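Local coordinates for glucose-binding protein (Thermus thermophilus HB27, PDB 2B3F), which binds glucose or galactose as the periplasmic receptor of what is probably a binding-protein-dependent sugar transport system, at residues A[19-22]-A[23-27]; A[148-151]-A[152-156]; A[254-257]-A[258-261]; A[293-296]-A[297-300]; A[330-333]-A[334-337]. All blocks are in the same frame, centred on the assembly; numbering follows the deposited sequence.

Contact 1 (A[19-22]-A[23-27]); sequences ALIR and LYKQK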
loop_
_atom_site.group_PDB
_atom_site.type_symbol
_atom_site.label_atom_id
_atom_site.label_comp_id
_atom_site.label_asym_id
_atom_site.label_seq_id
_atom_site.Cartn_x
_atom_site.Cartn_y
_atom_site.Cartn_z
ATOM N N ALA A 19 -5.335 -7.787 17.160
ATOM C CA ALA A 19 -5.212 -6.918 18.337
ATOM C C ALA A 19 -6.401 -5.954 18.414
ATOM O O ALA A 19 -6.965 -5.739 19.497
ATOM C CB ALA A 19 -3.912 -6.157 18.296
ATOM N N LEU A 20 -6.797 -5.374 17.280
ATOM C CA LEU A 20 -8.000 -4.526 17.256
ATOM C C LEU A 20 -9.257 -5.289 17.621
ATOM O O LEU A 20 -10.126 -4.763 18.323
ATOM C CB LEU A 20 -8.210 -3.894 15.881
ATOM C CG LEU A 20 -7.279 -2.747 15.586
ATOM C CD1 LEU A 20 -7.408 -2.356 14.115
ATOM C CD2 LEU A 20 -7.571 -1.524 16.493
ATOM N N ILE A 21 -9.381 -6.510 17.115
ATOM C CA ILE A 21 -10.551 -7.316 17.391
ATOM C C ILE A 21 -10.630 -7.647 18.892
ATOM O O ILE A 21 -11.711 -7.616 19.466
ATOM C CB ILE A 21 -10.571 -8.595 16.524
ATOM C CG1 ILE A 21 -10.855 -8.193 15.069
ATOM C CG2 ILE A 21 -11.640 -9.589 17.022
ATOM C CD1 ILE A 21 -10.780 -9.306 14.061
ATOM N N ARG A 22 -9.492 -7.935 19.507
ATOM C CA ARG A 22 -9.448 -8.220 20.948
ATOM C C ARG A 22 -9.901 -7.001 21.747
ATOM O O ARG A 22 -10.684 -7.136 22.684
ATOM C CB ARG A 22 -8.056 -8.657 21.395
ATOM C CG ARG A 22 -7.749 -10.100 21.016
ATOM C CD ARG A 22 -6.551 -10.656 21.771
ATOM N NE ARG A 22 -5.313 -9.982 21.400
ATOM C CZ ARG A 22 -4.626 -10.221 20.279
ATOM N NH1 ARG A 22 -5.044 -11.115 19.387
ATOM N NH2 ARG A 22 -3.519 -9.549 20.052
ATOM N N LEU A 23 -9.408 -5.826 21.358
ATOM C CA LEU A 23 -9.860 -4.561 21.933
ATOM C C LEU A 23 -11.369 -4.370 21.778
ATOM O O LEU A 23 -12.067 -3.970 22.714
ATOM C CB LEU A 23 -9.143 -3.407 21.258
ATOM C CG LEU A 23 -8.691 -2.264 22.137
ATOM C CD1 LEU A 23 -7.573 -2.734 23.072
ATOM C CD2 LEU A 23 -8.192 -1.145 21.273
ATOM N N TYR A 24 -11.883 -4.643 20.588
ATOM C CA TYR A 24 -13.317 -4.512 20.333
ATOM C C TYR A 24 -14.143 -5.438 21.246
ATOM O O TYR A 24 -15.159 -5.018 21.818
ATOM C CB TYR A 24 -13.624 -4.814 18.855
ATOM C CG TYR A 24 -15.066 -4.593 18.458
ATOM C CD1 TYR A 24 -15.503 -3.353 18.003
ATOM C CD2 TYR A 24 -16.006 -5.616 18.558
ATOM C CE1 TYR A 24 -16.838 -3.142 17.634
ATOM C CE2 TYR A 24 -17.348 -5.407 18.183
ATOM C CZ TYR A 24 -17.758 -4.169 17.739
ATOM O OH TYR A 24 -19.075 -3.986 17.362
ATOM N N LYS A 25 -13.701 -6.691 21.370
ATOM C CA LYS A 25 -14.404 -7.681 22.196
ATOM C C LYS A 25 -14.382 -7.339 23.698
ATOM O O LYS A 25 -15.338 -7.649 24.420
ATOM C CB LYS A 25 -13.831 -9.073 21.972
ATOM C CG LYS A 25 -14.083 -9.640 20.598
ATOM C CD LYS A 25 -13.329 -10.951 20.446
ATOM C CE LYS A 25 -13.639 -11.639 19.141
ATOM N NZ LYS A 25 -12.940 -12.973 19.003
ATOM N N GLN A 26 -13.315 -6.702 24.162
ATOM C CA GLN A 26 -13.292 -6.179 25.541
ATOM C C GLN A 26 -14.406 -5.150 25.748
ATOM O O GLN A 26 -15.108 -5.159 26.775
ATOM C CB GLN A 26 -11.963 -5.491 25.849
ATOM C CG GLN A 26 -10.802 -6.427 26.067
ATOM C CD GLN A 26 -9.574 -5.706 26.598
ATOM O OE1 GLN A 26 -9.543 -5.278 27.770
ATOM N NE2 GLN A 26 -8.549 -5.560 25.746
ATOM N N LYS A 27 -14.561 -4.252 24.779
ATOM C CA LYS A 27 -15.524 -3.173 24.897
ATOM C C LYS A 27 -16.933 -3.681 24.680
ATOM O O LYS A 27 -17.876 -3.140 25.247
ATOM C CB LYS A 27 -15.232 -2.061 23.882
ATOM C CG LYS A 27 -13.906 -1.370 24.100
ATOM C CD LYS A 27 -13.589 -0.404 22.960
ATOM C CE LYS A 27 -12.259 0.323 23.186
ATOM N NZ LYS A 27 -12.434 1.567 24.001
#
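Ile21 and Lys25 run side by side because their torsions put both chains on the same side of the helix, pointing the same way: CG2 of Ile21 stands anti to the backbone N, beside the carbonyl carbon, while CG of Lys25 lies anti to its carbonyl carbon (chi1 -68°) and the rest of the lysine chain is fully extended. CE of Lys25 thereby comes to 3.6 Å from CG2 of Ile21, an i/i+4 contact along the last turns of helix 15-27, the helix of the beta-alpha-beta unit formed with the parallel strands 2-7 and 32-37. The aliphatic part of the lysine also passes the backbone, its CG 3.3 Å from Ile21 O. Four i+4 to i backbone hydrogen bonds hold the turn, among them Lys25 N to Ile21 O at 2.9 Å and Leu23 N to Ala19 O at 3.1 Å, the latter nearly straight at 168°. The helix is two-sided. Ile21 rests on Ile5, Val33 and Asn35 of the sheet, whereas Leu20 and Leu23 turn to helices 289-299 and 302-312. Tyr24 has CG anti to the backbone N (chi1 -175°), which carries its ring away from the preceding turn; its OH is hydrogen-bonded to Asn291 O. On the solvent side Arg22 bends back at chi3 and lays one face of its guanidinium over CA of Ala19, three residues earlier. Gln26 follows the same exposed side, its CG 3.5 Å from Arg22 O, the carbonyl that accepts the hydrogen bond from Gln26 N at 3.0 Å.

Contact 2 (A[148-151]-A[152-156]); sequences TCQT and LKQKG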
loop_
_atom_site.group_PDB
_atom_site.type_symbol
_atom_site.label_atom_id
_atom_site.label_comp_id
_atom_site.label_asym_id
_atom_site.label_seq_id
_atom_site.Cartn_x
_atom_site.Cartn_y
_atom_site.Cartn_z
ATOM N N THR A 148 25.569 -0.893 -8.439
ATOM C CA THR A 148 25.774 -1.753 -7.275
ATOM C C THR A 148 25.319 -3.190 -7.533
ATOM O O THR A 148 25.985 -4.142 -7.146
ATOM C CB THR A 148 25.080 -1.169 -6.013
ATOM O OG1 THR A 148 25.724 0.062 -5.648
ATOM C CG2 THR A 148 25.142 -2.145 -4.842
ATOM N N CYS A 149 24.177 -3.354 -8.188
ATOM C CA CYS A 149 23.702 -4.694 -8.513
ATOM C C CYS A 149 24.665 -5.441 -9.451
ATOM O O CYS A 149 24.844 -6.645 -9.320
ATOM C CB CYS A 149 22.294 -4.629 -9.135
ATOM S SG CYS A 149 20.999 -4.323 -7.912
ATOM N N GLN A 150 25.268 -4.718 -10.394
ATOM C CA GLN A 150 26.272 -5.312 -11.295
ATOM C C GLN A 150 27.501 -5.785 -10.495
ATOM O O GLN A 150 27.942 -6.933 -10.613
ATOM C CB GLN A 150 26.673 -4.308 -12.371
ATOM C CG GLN A 150 27.463 -4.915 -13.534
ATOM C CD GLN A 150 26.591 -5.768 -14.452
ATOM O OE1 GLN A 150 26.108 -6.840 -14.061
ATOM N NE2 GLN A 150 26.397 -5.299 -15.689
ATOM N N THR A 151 28.014 -4.904 -9.642
ATOM C CA THR A 151 29.053 -5.271 -8.672
ATOM C C THR A 151 28.682 -6.535 -7.894
ATOM O O THR A 151 29.516 -7.428 -7.713
ATOM C CB THR A 151 29.312 -4.120 -7.676
ATOM O OG1 THR A 151 29.748 -2.965 -8.390
ATOM C CG2 THR A 151 30.374 -4.495 -6.645
ATOM N N LEU A 152 27.427 -6.620 -7.434
ATOM C CA LEU A 152 26.994 -7.754 -6.618
ATOM C C LEU A 152 26.909 -9.038 -7.435
ATOM O O LEU A 152 27.225 -10.117 -6.927
ATOM C CB LEU A 152 25.643 -7.463 -5.932
ATOM C CG LEU A 152 25.690 -6.449 -4.792
ATOM C CD1 LEU A 152 24.284 -5.915 -4.476
ATOM C CD2 LEU A 152 26.327 -7.070 -3.548
ATOM N N LYS A 153 26.478 -8.924 -8.688
ATOM C CA LYS A 153 26.476 -10.076 -9.587
ATOM C C LYS A 153 27.901 -10.607 -9.799
ATOM O O LYS A 153 28.128 -11.817 -9.745
ATOM C CB LYS A 153 25.829 -9.735 -10.925
ATOM C CG LYS A 153 24.307 -9.744 -10.881
ATOM C CD LYS A 153 23.749 -9.246 -12.184
ATOM C CE LYS A 153 22.246 -9.070 -12.134
ATOM N NZ LYS A 153 21.758 -8.581 -13.446
ATOM N N GLN A 154 28.837 -9.686 -10.000
ATOM C CA GLN A 154 30.271 -10.028 -10.103
ATOM C C GLN A 154 30.779 -10.743 -8.845
ATOM O O GLN A 154 31.542 -11.714 -8.935
ATOM C CB GLN A 154 31.096 -8.768 -10.409
ATOM C CG GLN A 154 30.853 -8.256 -11.842
ATOM C CD GLN A 154 31.253 -6.802 -12.071
ATOM O OE1 GLN A 154 31.780 -6.123 -11.177
ATOM N NE2 GLN A 154 31.004 -6.316 -13.286
ATOM N N LYS A 155 30.319 -10.290 -7.681
ATOM C CA LYS A 155 30.661 -10.920 -6.402
ATOM C C LYS A 155 29.914 -12.234 -6.129
ATOM O O LYS A 155 30.147 -12.864 -5.102
ATOM C CB LYS A 155 30.451 -9.929 -5.249
ATOM C CG LYS A 155 31.347 -8.712 -5.365
ATOM C CD LYS A 155 31.202 -7.766 -4.209
ATOM C CE LYS A 155 32.256 -6.682 -4.290
ATOM N NZ LYS A 155 32.449 -5.982 -3.002
ATOM N N GLY A 156 29.031 -12.651 -7.040
ATOM C CA GLY A 156 28.363 -13.948 -6.936
ATOM C C GLY A 156 26.903 -13.932 -6.497
ATOM O O GLY A 156 26.299 -15.003 -6.349
HETATM O O HOH W 1 23.388 -6.221 -13.514
#
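Thr151 and Lys155 lie alongside each other and point the same way. The threonine places CG2 anti to the backbone N and OG1 beside it, which lets the methyl meet CE of the extended lysine at 3.7 Å. One turn earlier the pattern recurs with an apolar partner: CG2 of Thr148 touches CD1 of Leu152 at 3.9 Å. Both threonine hydroxyls bond back to the preceding turn, OG1 of Thr151 to Ala147 O and OG1 of Thr148 to Lys144 O. These pairs sit in the last turns of helix 142-154, where the last regular i+4 to i bond is Lys155 N to Thr151 O. The helix ends in a Schellman motif: Gly156 adopts positive phi (105°) and bonds back into the last turn, its N 3.0 Å from Lys153 O. Leu152 and Thr148 pack on Phe238 of strand 238-240. On the outer side the bend of Gln150 at chi2 (73°) brings its amide end back toward the following turn. The amides of Gln150 and Gln154 are only 12° from parallel, yet the nearest approach is CG of Gln150 to NE2 of Gln154 at 3.8 Å. OE1 of Gln150 instead passes CD of Lys153 and receives a weak hydrogen bond from a water, 2.8 Å away. That water accepts from Lys153 NZ at 2.9 Å; the same ammonium group also bonds to Asp213 O, and NZ of Lys155 to Trp134 O.

Contact 3 (A[254-257]-A[258-261]); sequences KLKP and GTDF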
loop_
_atom_site.group_PDB
_atom_site.type_symbol
_atom_site.label_atom_id
_atom_site.label_comp_id
_atom_site.label_asym_id
_atom_site.label_seq_id
_atom_site.Cartn_x
_atom_site.Cartn_y
_atom_site.Cartn_z
ATOM N N LYS A 254 10.714 -11.172 14.369
ATOM C CA LYS A 254 11.392 -10.709 15.594
ATOM C C LYS A 254 12.791 -10.121 15.342
ATOM O O LYS A 254 13.669 -10.172 16.212
ATOM C CB LYS A 254 11.460 -11.834 16.629
ATOM C CG LYS A 254 10.155 -12.512 16.931
ATOM C CD LYS A 254 9.055 -11.541 17.258
ATOM C CE LYS A 254 7.811 -12.215 17.782
ATOM N NZ LYS A 254 7.477 -13.448 17.051
ATOM N N LEU A 255 12.988 -9.537 14.159
ATOM C CA LEU A 255 14.202 -8.814 13.823
ATOM C C LEU A 255 14.186 -7.410 14.424
ATOM O O LEU A 255 13.132 -6.791 14.534
ATOM C CB LEU A 255 14.362 -8.699 12.315
ATOM C CG LEU A 255 14.357 -9.998 11.513
ATOM C CD1 LEU A 255 14.657 -9.691 10.053
ATOM C CD2 LEU A 255 15.373 -10.963 12.066
ATOM N N LYS A 256 15.372 -6.908 14.777
ATOM C CA LYS A 256 15.516 -5.600 15.427
ATOM C C LYS A 256 15.697 -4.518 14.378
ATOM O O LYS A 256 16.639 -4.576 13.590
ATOM C CB LYS A 256 16.714 -5.595 16.378
ATOM C CG LYS A 256 16.658 -6.689 17.425
ATOM C CD LYS A 256 17.870 -6.658 18.372
ATOM C CE LYS A 256 17.945 -7.932 19.207
ATOM N NZ LYS A 256 18.547 -9.067 18.416
ATOM N N PRO A 257 14.782 -3.526 14.352
ATOM C CA PRO A 257 14.910 -2.477 13.349
ATOM C C PRO A 257 16.200 -1.687 13.493
ATOM O O PRO A 257 16.580 -1.326 14.615
ATOM C CB PRO A 257 13.697 -1.567 13.597
ATOM C CG PRO A 257 13.081 -2.013 14.847
ATOM C CD PRO A 257 13.589 -3.357 15.204
ATOM N N GLY A 258 16.872 -1.458 12.370
ATOM C CA GLY A 258 18.070 -0.626 12.336
ATOM C C GLY A 258 19.370 -1.410 12.345
ATOM O O GLY A 258 20.343 -0.997 11.715
ATOM N N THR A 259 19.386 -2.535 13.050
ATOM C CA THR A 259 20.556 -3.392 13.122
ATOM C C THR A 259 20.381 -4.692 12.340
ATOM O O THR A 259 21.245 -5.027 11.543
ATOM C CB THR A 259 20.949 -3.693 14.591
ATOM O OG1 THR A 259 19.816 -4.160 15.330
ATOM C CG2 THR A 259 21.476 -2.431 15.253
ATOM N N ASP A 260 19.283 -5.422 12.558
ATOM C CA ASP A 260 19.036 -6.672 11.807
ATOM C C ASP A 260 18.494 -6.403 10.397
ATOM O O ASP A 260 18.592 -7.261 9.524
ATOM C CB ASP A 260 18.058 -7.591 12.532
ATOM C CG ASP A 260 18.618 -8.164 13.828
ATOM O OD1 ASP A 260 19.856 -8.277 13.939
ATOM O OD2 ASP A 260 17.811 -8.526 14.715
ATOM N N PHE A 261 17.869 -5.246 10.204
ATOM C CA PHE A 261 17.466 -4.766 8.886
ATOM C C PHE A 261 17.426 -3.257 8.921
ATOM O O PHE A 261 17.387 -2.661 10.001
ATOM C CB PHE A 261 16.094 -5.330 8.457
ATOM C CG PHE A 261 14.911 -4.782 9.236
ATOM C CD1 PHE A 261 14.206 -3.679 8.770
ATOM C CD2 PHE A 261 14.488 -5.387 10.421
ATOM C CE1 PHE A 261 13.115 -3.161 9.477
ATOM C CE2 PHE A 261 13.386 -4.887 11.128
ATOM C CZ PHE A 261 12.708 -3.759 10.647
HETATM O O HOH W 2 16.890 -10.894 16.077
#
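Asp260 and Lys256 are joined by two hydrogen bonds running in opposite directions. Lys256 N donates to Asp260 OD2 at 2.9 Å, nearly straight at 166°, arriving on the anti side of OD2 and 28° out of the carboxylate plane; Asp260 N returns a bond to Lys256 O at 3.0 Å, in the carbonyl plane. Side chain and backbone of the aspartate thus grip both backbone polar atoms of Lys256. The ammonium group adds a long salt bridge, Lys256 NZ to Asp260 OD2 at 3.8 Å, reached because the lysine is extended as far as CE and turns at its last torsion. A water lies 2.9 Å from Asp260 OD2 and is only weakly bonded to Lys256 NZ. Within 258-261, Gly258 N bonds to Phe261 O at 2.7 Å and closes the bend, with Gly258 at positive phi. Inside the loop, Phe261 sets CG between its backbone N and carbonyl carbon (chi1 70°), which swings the ring back under Pro257. The proline CA sits over the ring face, a CH-pi contact of 4.0 Å to the centroid of the Phe261 ring. Leu255 comes to the ring edge instead, its CB 3.8 Å from Phe261 CD2. Met249 and Thr250 of helix 244-252 pack on the same ring. The whole is a compact helix-to-strand connection, a surface turn leading from helix 244-252 into the edge strand 262-265 of the four-stranded sheet.

Contact 4 (A[293-296]-A[297-300]); sequences INWL and RLVG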
loop_
_atom_site.group_PDB
_atom_site.type_symbol
_atom_site.label_atom_id
_atom_site.label_comp_id
_atom_site.label_asym_id
_atom_site.label_seq_id
_atom_site.Cartn_x
_atom_site.Cartn_y
_atom_site.Cartn_z
ATOM N N ILE A 293 -20.734 0.462 13.190
ATOM C CA ILE A 293 -20.466 1.850 13.596
ATOM C C ILE A 293 -19.515 1.891 14.789
ATOM O O ILE A 293 -18.586 2.685 14.838
ATOM C CB ILE A 293 -21.788 2.614 13.905
ATOM C CG1 ILE A 293 -22.564 2.862 12.606
ATOM C CG2 ILE A 293 -21.485 3.924 14.619
ATOM C CD1 ILE A 293 -23.995 3.309 12.788
ATOM N N ASN A 294 -19.727 1.012 15.767
ATOM C CA ASN A 294 -18.821 0.958 16.903
ATOM C C ASN A 294 -17.405 0.495 16.520
ATOM O O ASN A 294 -16.405 0.912 17.103
ATOM C CB ASN A 294 -19.435 0.101 18.008
ATOM C CG ASN A 294 -20.641 0.794 18.668
ATOM O OD1 ASN A 294 -20.741 2.021 18.621
ATOM N ND2 ASN A 294 -21.545 0.012 19.273
ATOM N N TRP A 295 -17.314 -0.351 15.497
ATOM C CA TRP A 295 -16.005 -0.709 14.962
ATOM C C TRP A 295 -15.330 0.528 14.355
ATOM O O TRP A 295 -14.158 0.781 14.603
ATOM C CB TRP A 295 -16.150 -1.852 13.936
ATOM C CG TRP A 295 -14.905 -2.176 13.159
ATOM C CD1 TRP A 295 -14.644 -1.822 11.879
ATOM C CD2 TRP A 295 -13.759 -2.912 13.614
ATOM N NE1 TRP A 295 -13.418 -2.294 11.494
ATOM C CE2 TRP A 295 -12.843 -2.958 12.537
ATOM C CE3 TRP A 295 -13.420 -3.544 14.812
ATOM C CZ2 TRP A 295 -11.620 -3.621 12.622
ATOM C CZ3 TRP A 295 -12.197 -4.172 14.910
ATOM C CH2 TRP A 295 -11.312 -4.225 13.807
ATOM N N LEU A 296 -16.070 1.300 13.565
ATOM C CA LEU A 296 -15.521 2.540 12.980
ATOM C C LEU A 296 -15.003 3.502 14.054
ATOM O O LEU A 296 -13.932 4.113 13.915
ATOM C CB LEU A 296 -16.567 3.237 12.099
ATOM C CG LEU A 296 -17.119 2.438 10.918
ATOM C CD1 LEU A 296 -18.067 3.285 10.100
ATOM C CD2 LEU A 296 -15.970 1.882 10.047
ATOM N N ARG A 297 -15.763 3.635 15.146
ATOM C CA ARG A 297 -15.348 4.516 16.232
ATOM C C ARG A 297 -14.048 4.044 16.856
ATOM O O ARG A 297 -13.190 4.851 17.216
ATOM C CB ARG A 297 -16.457 4.627 17.287
ATOM C CG ARG A 297 -17.727 5.291 16.753
ATOM C CD ARG A 297 -18.850 5.301 17.783
ATOM N NE ARG A 297 -18.348 5.890 19.024
ATOM C CZ ARG A 297 -18.441 5.346 20.237
ATOM N NH1 ARG A 297 -19.077 4.192 20.432
ATOM N NH2 ARG A 297 -17.920 5.995 21.280
ATOM N N LEU A 298 -13.882 2.724 16.952
ATOM C CA LEU A 298 -12.643 2.154 17.451
ATOM C C LEU A 298 -11.459 2.363 16.502
ATOM O O LEU A 298 -10.391 2.809 16.903
ATOM C CB LEU A 298 -12.817 0.656 17.748
ATOM C CG LEU A 298 -11.530 -0.101 18.082
ATOM C CD1 LEU A 298 -10.876 0.436 19.314
ATOM C CD2 LEU A 298 -11.812 -1.595 18.236
ATOM N N VAL A 299 -11.641 2.016 15.232
ATOM C CA VAL A 299 -10.509 2.127 14.291
ATOM C C VAL A 299 -10.121 3.587 14.040
ATOM O O VAL A 299 -8.988 3.863 13.692
ATOM C CB VAL A 299 -10.738 1.352 12.945
ATOM C CG1 VAL A 299 -11.109 -0.115 13.215
ATOM C CG2 VAL A 299 -11.748 1.999 12.114
ATOM N N GLY A 300 -11.054 4.512 14.255
ATOM C CA GLY A 300 -10.762 5.950 14.181
ATOM C C GLY A 300 -10.159 6.592 15.434
ATOM O O GLY A 300 -9.818 7.781 15.420
#
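The C-terminal turns of helix 289-299, which packs beside helix 15-27, bring Trp295 and Val299 together one turn apart. The indole leaves with CG anti to the backbone N (chi1 171°) and extends over the next turn, and Val299 CG1 sits over one face of it, offset toward the rim and 3.7 Å from the centroid of the five-membered ring of Trp295. This CH-pi contact is tight, with CG1 of Val299 3.4 Å from CE2 of Trp295. NE1 of Trp295 is buried here and has no hydrogen-bond partner in the model. Phe280 meets the indole edge-to-face, and Leu17 and Leu20 of helix 15-27 also pack against it. In the backbone, Val299 N bonds to Trp295 O at 2.9 Å, and Gly300 N to Leu296 O closes the last turn. On the outer side Asn294 and Arg297 run alongside each other. NH1 of Arg297 donates to Asn294 OD1 at 3.3 Å; the oxygen lies in the guanidinium plane, but the donor stands 51° out of the amide plane, which is turned 74° from the guanidinium. Arg297 bends at chi3, and its NE forms a salt bridge with Glu91. Leu296 packs on Leu87 and Thr62. Taken together, these turns form an amphipathic helix end, its Trp295 and Val299 side facing helix 15-27 and the sheet, its Asn294 and Arg297 side carrying the polar groups, with Arg297 directed to Glu91.

Contact 5 (A[330-333]-A[334-337]); sequences GQSA and MRDW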
loop_
_atom_site.group_PDB
_atom_site.type_symbol
_atom_site.label_atom_id
_atom_site.label_comp_id
_atom_site.label_asym_id
_atom_site.label_seq_id
_atom_site.Cartn_x
_atom_site.Cartn_y
_atom_site.Cartn_z
ATOM N N GLY A 330 8.827 2.768 12.814
ATOM C CA GLY A 330 7.601 3.563 12.933
ATOM C C GLY A 330 7.924 5.026 13.195
ATOM O O GLY A 330 7.316 5.920 12.597
ATOM N N GLN A 331 8.895 5.280 14.064
ATOM C CA GLN A 331 9.277 6.662 14.396
ATOM C C GLN A 331 9.917 7.400 13.222
ATOM O O GLN A 331 9.657 8.593 13.016
ATOM C CB GLN A 331 10.175 6.706 15.636
ATOM C CG GLN A 331 9.467 6.237 16.881
ATOM C CD GLN A 331 10.330 6.333 18.128
ATOM O OE1 GLN A 331 11.522 6.629 18.043
ATOM N NE2 GLN A 331 9.738 6.063 19.285
ATOM N N SER A 332 10.709 6.680 12.424
ATOM C CA SER A 332 11.262 7.206 11.178
ATOM C C SER A 332 10.182 7.566 10.147
ATOM O O SER A 332 10.218 8.634 9.529
ATOM C CB SER A 332 12.233 6.179 10.569
ATOM O OG SER A 332 12.898 6.734 9.435
ATOM N N ALA A 333 9.228 6.659 9.947
ATOM C CA ALA A 333 8.119 6.906 9.032
ATOM C C ALA A 333 7.287 8.092 9.502
ATOM O O ALA A 333 6.847 8.900 8.691
ATOM C CB ALA A 333 7.238 5.654 8.892
ATOM N N MET A 334 7.088 8.195 10.820
ATOM C CA MET A 334 6.310 9.304 11.382
ATOM C C MET A 334 6.963 10.648 11.068
ATOM O O MET A 334 6.287 11.605 10.691
ATOM C CB MET A 334 6.141 9.123 12.888
ATOM C CG MET A 334 5.078 8.110 13.239
ATOM S SD MET A 334 4.915 7.735 14.990
ATOM C CE MET A 334 3.966 9.167 15.546
ATOM N N ARG A 335 8.279 10.705 11.190
ATOM C CA ARG A 335 9.021 11.928 10.867
ATOM C C ARG A 335 8.871 12.303 9.393
ATOM O O ARG A 335 8.526 13.446 9.048
ATOM C CB ARG A 335 10.491 11.768 11.233
ATOM C CG ARG A 335 10.730 11.755 12.735
ATOM C CD ARG A 335 12.184 11.951 13.066
ATOM N NE ARG A 335 12.997 10.798 12.686
ATOM C CZ ARG A 335 13.182 9.724 13.450
ATOM N NH1 ARG A 335 12.605 9.614 14.634
ATOM N NH2 ARG A 335 13.946 8.741 13.017
ATOM N N ASP A 336 9.109 11.328 8.512
ATOM C CA ASP A 336 8.978 11.575 7.068
ATOM C C ASP A 336 7.570 11.947 6.626
ATOM O O ASP A 336 7.396 12.764 5.733
ATOM C CB ASP A 336 9.465 10.355 6.271
ATOM C CG ASP A 336 10.964 10.171 6.346
ATOM O OD1 ASP A 336 11.662 11.029 6.958
ATOM O OD2 ASP A 336 11.472 9.172 5.788
ATOM N N TRP A 337 6.555 11.373 7.264
ATOM C CA TRP A 337 5.164 11.720 6.964
ATOM C C TRP A 337 4.925 13.225 7.165
ATOM O O TRP A 337 4.209 13.859 6.398
ATOM C CB TRP A 337 4.243 10.884 7.844
ATOM C CG TRP A 337 2.797 11.135 7.765
ATOM C CD1 TRP A 337 1.958 11.419 8.824
ATOM C CD2 TRP A 337 1.956 11.080 6.604
ATOM N NE1 TRP A 337 0.676 11.550 8.387
ATOM C CE2 TRP A 337 0.637 11.352 7.032
ATOM C CE3 TRP A 337 2.183 10.848 5.251
ATOM C CZ2 TRP A 337 -0.442 11.390 6.153
ATOM C CZ3 TRP A 337 1.112 10.875 4.376
ATOM C CH2 TRP A 337 -0.182 11.151 4.822
HETATM O O HOH W 3 13.392 7.265 16.399
HETATM O O HOH W 4 11.867 6.591 6.940
HETATM O O HOH W 5 14.864 8.555 9.958
#
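Arg335 folds back over the preceding turn, and two waters meet its guanidinium edge in plane. One accepts from NH1 of Arg335 at 3.0 Å and donates to Gln331 OE1 at 2.6 Å; the other accepts from NH2 of Arg335 at 3.2 Å and lies 2.7 Å from Ser332 OG. The flat group is placed by a bend at chi3 (-70°), and one face rests on Gln331 O and on CA of Ser332, 3.6 Å from NH2 of Arg335. Gln331 O is already used, accepting from Arg335 N at 3.1 Å. The other end of the glutamine amide is satisfied too, NE2 bonding to Pro323 O. These groups lie on helix 328-339, whose i+4 to i backbone bonds continue unbroken through both segments; Asp336 N to Ser332 O is the straightest, at 172°. Ser332 turns OG anti to its backbone N, and a further water joins it to Asp336, donating to OD2 of the aspartate at 2.9 Å. That carboxylate oxygen has a stronger partner in Arg120, a salt bridge, while Ser332 OG also has a weak hydrogen bond with Trp263 NE1. On the inner side Met334 and Ala333 pack on Ile315, and Trp337 reaches Ile118, Ile315 and the ring of Phe273. CG of Met334 brushes Gly330 O at 3.2 Å, the carbonyl that takes the hydrogen bond from Met334 N.

In the fold
Contacts 1 and 4 belong together: their centres are about 11 Å apart and helices 15-27 and 289-299 pack directly against each other, with Leu23 CD2 3.7 Å from Leu298 CD1 and Tyr24 CE1 3.5 Å from Trp295 N. Both lie behind the galactose pocket rather than in it. The side chains of Leu20 and Trp295 are each about 6 Å from that of Trp9, which binds the sugar, and about 11 and 12 Å from the galactose itself. Contact 5 approaches it too, Trp337 lying about 13 Å from the sugar. Contact 3 is about 16 Å from contact 5 between centres, without touching. Contact 2 is remote, about 49 Å from contact 1 between centres, across the chain's centre.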